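Local coordinates for protein cytokinin riboside 5'-monophosphate phosphoribohydrolase (Corynebacterium glutamicum, PDB 5WQ3) that is a LOG-family protein of the SLOG superfamily, an alpha/beta protein built round a parallel beta-sheet, at residues R49-A63 against L145-M158. Numbering follows the deposited sequence. Where two conformers were deposited one is given.
With EDO (1,2-ethanediol), chain L.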
loop_
_atom_site.group_PDB
_atom_site.type_symbol
_atom_site.label_atom_id
_atom_site.label_comp_id
_atom_site.label_asym_id
_atom_site.label_seq_id
_atom_site.Cartn_x
_atom_site.Cartn_y
_atom_site.Cartn_z
ATOM N N ARG C 49 29.909 -44.137 -19.244
ATOM C CA ARG C 49 29.170 -44.322 -20.489
ATOM C C ARG C 49 29.328 -45.749 -21.078
ATOM O O ARG C 49 28.368 -46.356 -21.530
ATOM C CB ARG C 49 29.668 -43.329 -21.514
ATOM C CG ARG C 49 29.115 -43.584 -22.888
ATOM C CD ARG C 49 28.609 -42.267 -23.388
ATOM N NE ARG C 49 27.875 -42.397 -24.617
ATOM C CZ ARG C 49 28.284 -41.827 -25.728
ATOM N NH1 ARG C 49 29.409 -41.164 -25.689
ATOM N NH2 ARG C 49 27.583 -41.973 -26.864
ATOM N N VAL C 50 30.559 -46.243 -21.083
ATOM C CA VAL C 50 30.847 -47.617 -21.569
ATOM C C VAL C 50 30.117 -48.675 -20.711
ATOM O O VAL C 50 29.501 -49.629 -21.241
ATOM C CB VAL C 50 32.386 -47.781 -21.638
ATOM C CG1 VAL C 50 32.823 -49.201 -21.573
ATOM C CG2 VAL C 50 32.902 -47.065 -22.924
ATOM N N LEU C 51 30.138 -48.502 -19.384
ATOM C CA LEU C 51 29.371 -49.401 -18.509
ATOM C C LEU C 51 27.872 -49.338 -18.810
ATOM O O LEU C 51 27.177 -50.366 -18.859
ATOM C CB LEU C 51 29.657 -49.097 -17.058
ATOM C CG LEU C 51 31.095 -49.379 -16.579
ATOM C CD1 LEU C 51 31.265 -49.013 -15.121
ATOM C CD2 LEU C 51 31.408 -50.851 -16.757
ATOM N N ARG C 52 27.359 -48.133 -18.996
ATOM C CA ARG C 52 25.946 -47.947 -19.285
ATOM C C ARG C 52 25.586 -48.585 -20.611
ATOM O O ARG C 52 24.566 -49.280 -20.729
ATOM C CB ARG C 52 25.577 -46.497 -19.373
ATOM C CG ARG C 52 25.454 -45.811 -18.076
ATOM C CD ARG C 52 24.692 -44.520 -18.266
ATOM N NE ARG C 52 23.281 -44.700 -18.580
ATOM C CZ ARG C 52 22.396 -43.679 -18.574
ATOM N NH1 ARG C 52 21.110 -43.876 -18.826
ATOM N NH2 ARG C 52 22.799 -42.440 -18.266
ATOM N N ILE C 53 26.411 -48.333 -21.607
ATOM C CA ILE C 53 26.253 -49.018 -22.928
ATOM C C ILE C 53 26.193 -50.540 -22.793
ATOM O O ILE C 53 25.253 -51.175 -23.234
ATOM C CB ILE C 53 27.328 -48.547 -23.917
ATOM C CG1 ILE C 53 27.088 -47.076 -24.312
ATOM C CG2 ILE C 53 27.296 -49.315 -25.242
ATOM C CD1 ILE C 53 28.317 -46.472 -24.947
ATOM N N GLN C 54 27.140 -51.122 -22.064
ATOM C CA GLN C 54 27.188 -52.540 -21.866
ATOM C C GLN C 54 25.927 -53.000 -21.209
ATOM O O GLN C 54 25.363 -54.021 -21.526
ATOM C CB GLN C 54 28.418 -52.948 -20.980
ATOM C CG GLN C 54 28.480 -54.455 -20.859
ATOM C CD GLN C 54 29.670 -55.035 -20.068
ATOM O OE1 GLN C 54 29.529 -55.427 -18.925
ATOM N NE2 GLN C 54 30.818 -55.138 -20.713
ATOM N N SER C 55 25.447 -52.223 -20.301
ATOM C CA SER C 55 24.250 -52.544 -19.511
ATOM C C SER C 55 23.019 -52.656 -20.383
ATOM O O SER C 55 22.177 -53.524 -20.176
ATOM C CB SER C 55 24.051 -51.439 -18.434
ATOM O OG SER C 55 23.049 -51.762 -17.500
ATOM N N GLU C 56 22.913 -51.768 -21.346
ATOM C CA GLU C 56 21.774 -51.775 -22.203
ATOM C C GLU C 56 21.774 -52.955 -23.176
ATOM O O GLU C 56 20.694 -53.538 -23.393
ATOM C CB GLU C 56 21.722 -50.475 -22.988
ATOM C CG GLU C 56 21.236 -49.367 -22.115
ATOM C CD GLU C 56 20.457 -48.285 -22.883
ATOM O OE1 GLU C 56 20.541 -48.151 -24.151
ATOM O OE2 GLU C 56 19.818 -47.530 -22.151
ATOM N N PHE C 57 22.970 -53.338 -23.710
ATOM C CA PHE C 57 23.065 -54.515 -24.529
ATOM C C PHE C 57 22.732 -55.721 -23.721
ATOM O O PHE C 57 21.990 -56.571 -24.157
ATOM C CB PHE C 57 24.420 -54.659 -25.252
ATOM C CG PHE C 57 24.576 -53.725 -26.425
ATOM C CD1 PHE C 57 23.966 -54.034 -27.659
ATOM C CD2 PHE C 57 25.276 -52.551 -26.322
ATOM C CE1 PHE C 57 24.110 -53.198 -28.743
ATOM C CE2 PHE C 57 25.394 -51.680 -27.429
ATOM C CZ PHE C 57 24.790 -52.000 -28.633
ATOM N N VAL C 58 23.327 -55.846 -22.542
ATOM C CA VAL C 58 23.030 -56.999 -21.716
ATOM C C VAL C 58 21.552 -57.166 -21.411
ATOM O O VAL C 58 20.990 -58.207 -21.666
ATOM C CB VAL C 58 23.885 -56.979 -20.416
ATOM C CG1 VAL C 58 23.422 -58.068 -19.475
ATOM C CG2 VAL C 58 25.330 -57.088 -20.735
ATOM N N ALA C 59 20.879 -56.124 -20.931
ATOM C CA ALA C 59 19.451 -56.144 -20.604
ATOM C C ALA C 59 18.556 -56.420 -21.808
ATOM O O ALA C 59 17.512 -57.122 -21.692
ATOM C CB ALA C 59 19.027 -54.795 -19.987
ATOM N N GLY C 60 18.970 -55.895 -22.948
ATOM C CA GLY C 60 18.199 -56.108 -24.171
ATOM C C GLY C 60 18.361 -57.564 -24.646
ATOM O O GLY C 60 17.351 -58.248 -24.921
ATOM N N PHE C 61 19.601 -58.083 -24.640
ATOM C CA PHE C 61 19.887 -59.448 -25.117
ATOM C C PHE C 61 19.198 -60.440 -24.155
ATOM O O PHE C 61 18.596 -61.429 -24.565
ATOM C CB PHE C 61 21.406 -59.802 -25.217
ATOM C CG PHE C 61 22.179 -59.050 -26.283
ATOM C CD1 PHE C 61 21.541 -58.237 -27.252
ATOM C CD2 PHE C 61 23.559 -59.169 -26.327
ATOM C CE1 PHE C 61 22.270 -57.571 -28.189
ATOM C CE2 PHE C 61 24.310 -58.508 -27.282
ATOM C CZ PHE C 61 23.658 -57.692 -28.238
ATOM N N ASP C 62 19.256 -60.133 -22.864
ATOM C CA ASP C 62 18.626 -60.945 -21.865
ATOM C C ASP C 62 17.109 -61.023 -21.959
ATOM O O ASP C 62 16.555 -62.085 -21.927
ATOM C CB ASP C 62 19.028 -60.460 -20.476
ATOM C CG ASP C 62 18.911 -61.563 -19.472
ATOM O OD1 ASP C 62 19.536 -62.613 -19.643
ATOM O OD2 ASP C 62 18.076 -61.440 -18.608
ATOM N N ALA C 63 16.458 -59.901 -22.105
ATOM C CA ALA C 63 15.012 -59.824 -22.157
ATOM C C ALA C 63 14.416 -60.361 -23.477
ATOM O O ALA C 63 13.262 -60.756 -23.503
ATOM C CB ALA C 63 14.596 -58.381 -22.026
ATOM N N LEU C 145 5.318 -56.024 -23.662
ATOM C CA LEU C 145 6.704 -56.303 -23.228
ATOM C C LEU C 145 7.481 -55.039 -23.637
ATOM O O LEU C 145 7.728 -54.808 -24.829
ATOM C CB LEU C 145 7.290 -57.581 -23.857
ATOM C CG LEU C 145 8.776 -57.973 -23.689
ATOM C CD1 LEU C 145 9.122 -58.228 -22.228
ATOM C CD2 LEU C 145 9.208 -59.205 -24.478
ATOM N N GLY C 146 7.796 -54.196 -22.650
ATOM C CA GLY C 146 8.391 -52.857 -22.896
ATOM C C GLY C 146 9.796 -52.847 -22.383
ATOM O O GLY C 146 10.076 -53.474 -21.380
ATOM N N LEU C 147 10.729 -52.267 -23.126
ATOM C CA LEU C 147 12.023 -51.932 -22.571
ATOM C C LEU C 147 12.263 -50.522 -23.036
ATOM O O LEU C 147 11.717 -50.056 -24.044
ATOM C CB LEU C 147 13.169 -52.788 -23.124
ATOM C CG LEU C 147 13.387 -54.246 -22.825
ATOM C CD1 LEU C 147 12.173 -55.040 -23.239
ATOM C CD2 LEU C 147 14.600 -54.728 -23.603
ATOM N N ASN C 148 13.135 -49.849 -22.317
ATOM C CA ASN C 148 13.474 -48.460 -22.577
ATOM C C ASN C 148 14.993 -48.267 -22.692
ATOM O O ASN C 148 15.741 -48.712 -21.846
ATOM C CB ASN C 148 12.847 -47.590 -21.468
ATOM C CG ASN C 148 11.425 -47.178 -21.803
ATOM O OD1 ASN C 148 11.076 -46.946 -22.965
ATOM N ND2 ASN C 148 10.605 -47.102 -20.804
ATOM N N PHE C 149 15.434 -47.603 -23.747
ATOM C CA PHE C 149 16.849 -47.482 -24.069
ATOM C C PHE C 149 17.219 -46.018 -24.089
ATOM O O PHE C 149 16.517 -45.171 -24.641
ATOM C CB PHE C 149 17.177 -48.060 -25.468
ATOM C CG PHE C 149 16.997 -49.545 -25.573
ATOM C CD1 PHE C 149 15.773 -50.083 -25.820
ATOM C CD2 PHE C 149 18.061 -50.408 -25.343
ATOM C CE1 PHE C 149 15.603 -51.463 -25.865
ATOM C CE2 PHE C 149 17.927 -51.777 -25.429
ATOM C CZ PHE C 149 16.691 -52.320 -25.679
ATOM N N ARG C 150 18.309 -45.724 -23.433
ATOM C CA ARG C 150 18.985 -44.460 -23.572
ATOM C C ARG C 150 19.736 -44.284 -24.930
ATOM O O ARG C 150 19.838 -43.190 -25.442
ATOM C CB ARG C 150 19.951 -44.355 -22.356
ATOM C CG ARG C 150 21.195 -43.526 -22.571
ATOM C CD ARG C 150 20.797 -42.098 -22.559
ATOM N NE ARG C 150 21.889 -41.180 -22.300
ATOM C CZ ARG C 150 21.670 -39.928 -21.921
ATOM N NH1 ARG C 150 20.409 -39.518 -21.760
ATOM N NH2 ARG C 150 22.685 -39.095 -21.698
ATOM N N TYR C 151 20.329 -45.353 -25.460
ATOM C CA TYR C 151 21.244 -45.265 -26.562
ATOM C C TYR C 151 20.545 -45.735 -27.825
ATOM O O TYR C 151 20.199 -46.908 -27.959
ATOM C CB TYR C 151 22.454 -46.133 -26.256
ATOM C CG TYR C 151 23.228 -45.539 -25.097
ATOM C CD1 TYR C 151 23.963 -44.347 -25.243
ATOM C CD2 TYR C 151 23.220 -46.147 -23.864
ATOM C CE1 TYR C 151 24.691 -43.819 -24.176
ATOM C CE2 TYR C 151 23.907 -45.584 -22.792
ATOM C CZ TYR C 151 24.640 -44.441 -22.957
ATOM O OH TYR C 151 25.317 -43.939 -21.851
ATOM N N PHE C 152 20.330 -44.812 -28.753
ATOM C CA PHE C 152 19.716 -45.082 -30.060
ATOM C C PHE C 152 20.346 -46.301 -30.732
ATOM O O PHE C 152 19.665 -47.166 -31.258
ATOM C CB PHE C 152 19.923 -43.810 -30.887
ATOM C CG PHE C 152 18.902 -43.563 -31.918
ATOM C CD1 PHE C 152 17.629 -43.135 -31.565
ATOM C CD2 PHE C 152 19.226 -43.685 -33.282
ATOM C CE1 PHE C 152 16.659 -42.904 -32.544
ATOM C CE2 PHE C 152 18.270 -43.425 -34.269
ATOM C CZ PHE C 152 16.987 -43.044 -33.900
ATOM N N PHE C 153 21.658 -46.438 -30.627
ATOM C CA PHE C 153 22.356 -47.508 -31.318
ATOM C C PHE C 153 22.115 -48.878 -30.728
ATOM O O PHE C 153 22.075 -49.847 -31.464
ATOM C CB PHE C 153 23.858 -47.242 -31.485
ATOM C CG PHE C 153 24.564 -46.874 -30.220
ATOM C CD1 PHE C 153 24.608 -45.535 -29.799
ATOM C CD2 PHE C 153 25.163 -47.833 -29.433
ATOM C CE1 PHE C 153 25.261 -45.181 -28.641
ATOM C CE2 PHE C 153 25.801 -47.494 -28.260
ATOM C CZ PHE C 153 25.865 -46.164 -27.867
ATOM N N ALA C 154 21.929 -48.967 -29.411
ATOM C CA ALA C 154 21.506 -50.218 -28.830
ATOM C C ALA C 154 20.117 -50.619 -29.215
ATOM O O ALA C 154 19.841 -51.790 -29.490
ATOM C CB ALA C 154 21.584 -50.175 -27.341
ATOM N N ARG C 155 19.214 -49.679 -29.127
ATOM C CA ARG C 155 17.868 -49.951 -29.512
ATOM C C ARG C 155 17.800 -50.471 -30.979
ATOM O O ARG C 155 17.076 -51.440 -31.244
ATOM C CB ARG C 155 17.074 -48.714 -29.377
ATOM C CG ARG C 155 15.646 -48.926 -29.627
ATOM C CD ARG C 155 15.253 -47.671 -30.333
ATOM N NE ARG C 155 13.908 -47.333 -30.066
ATOM C CZ ARG C 155 13.302 -46.350 -30.670
ATOM N NH1 ARG C 155 13.923 -45.619 -31.569
ATOM N NH2 ARG C 155 12.072 -46.140 -30.395
ATOM N N LYS C 156 18.545 -49.857 -31.902
ATOM C CA LYS C 156 18.493 -50.253 -33.337
ATOM C C LYS C 156 19.048 -51.660 -33.554
ATOM O O LYS C 156 18.569 -52.384 -34.415
ATOM C CB LYS C 156 19.249 -49.258 -34.236
ATOM C CG LYS C 156 18.592 -47.897 -34.528
ATOM C CD LYS C 156 19.669 -46.957 -35.137
ATOM C CE LYS C 156 19.150 -46.057 -36.261
ATOM N NZ LYS C 156 20.257 -45.475 -37.102
ATOM N N THR C 157 20.064 -52.075 -32.789
ATOM C CA THR C 157 20.519 -53.405 -32.860
ATOM C C THR C 157 19.399 -54.424 -32.517
ATOM O O THR C 157 19.351 -55.482 -33.147
ATOM C CB THR C 157 21.699 -53.603 -31.865
ATOM O OG1 THR C 157 22.713 -52.654 -32.210
ATOM C CG2 THR C 157 22.301 -54.916 -31.990
ATOM N N MET C 158 18.560 -54.136 -31.502
ATOM C CA MET C 158 17.575 -55.082 -31.025
ATOM C C MET C 158 16.553 -55.335 -32.124
ATOM O O MET C 158 16.106 -56.466 -32.272
ATOM C CB MET C 158 16.861 -54.564 -29.805
ATOM C CG MET C 158 17.688 -54.249 -28.554
ATOM S SD MET C 158 18.761 -55.552 -28.111
ATOM C CE MET C 158 20.042 -54.639 -27.220
HETATM C C1 EDO L . 22.113 -51.503 -35.673
HETATM O O1 EDO L . 23.093 -52.513 -35.554
HETATM C C2 EDO L . 22.624 -50.502 -36.672
HETATM O O2 EDO L . 22.822 -49.271 -36.000
#
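E56 meets the turn between strand 145-149 and helix 152-158 with both carboxylate oxygens, a worked example of one acidic side chain satisfying two successive backbone amides. R150 N donates a hydrogen bond of 2.7 Å to E56 OE2, on the syn lone pair, while that from Y151 N to E56 OE1, 3.1 Å, comes from the syn side but 25° out of the carboxylate plane. Y151 is the N-cap residue, so E56 holds the strand-to-helix turn of the alpha/beta fold.

The Y151 ring is held between two side chains: I53 CG1 sits over one face, 3.8 Å from the centroid, and R150 CG covers the opposite face. With chi1 at -69°, I53 has CG1 beside its backbone N, directed at Y151, whereas CG2 and CD1 meet the edge of F153. Further along, F57 is a knob among F153, A154, T157 and M158, its face under A154 CB. G60, lacking a side chain, lets M158 CE come within 3.9 Å of its CA, and M158 SD stands at the edge of F61.

The R150 guanidinium forms salt bridges with E132 and with E223 of a second subunit. Segment 49-63 of helix 46-64 runs nearly antiparallel to strand 145-149, which pairs with strand 126-131 at the sheet's end within this chain, and at 21° to segment 152-158 of helix 152-162.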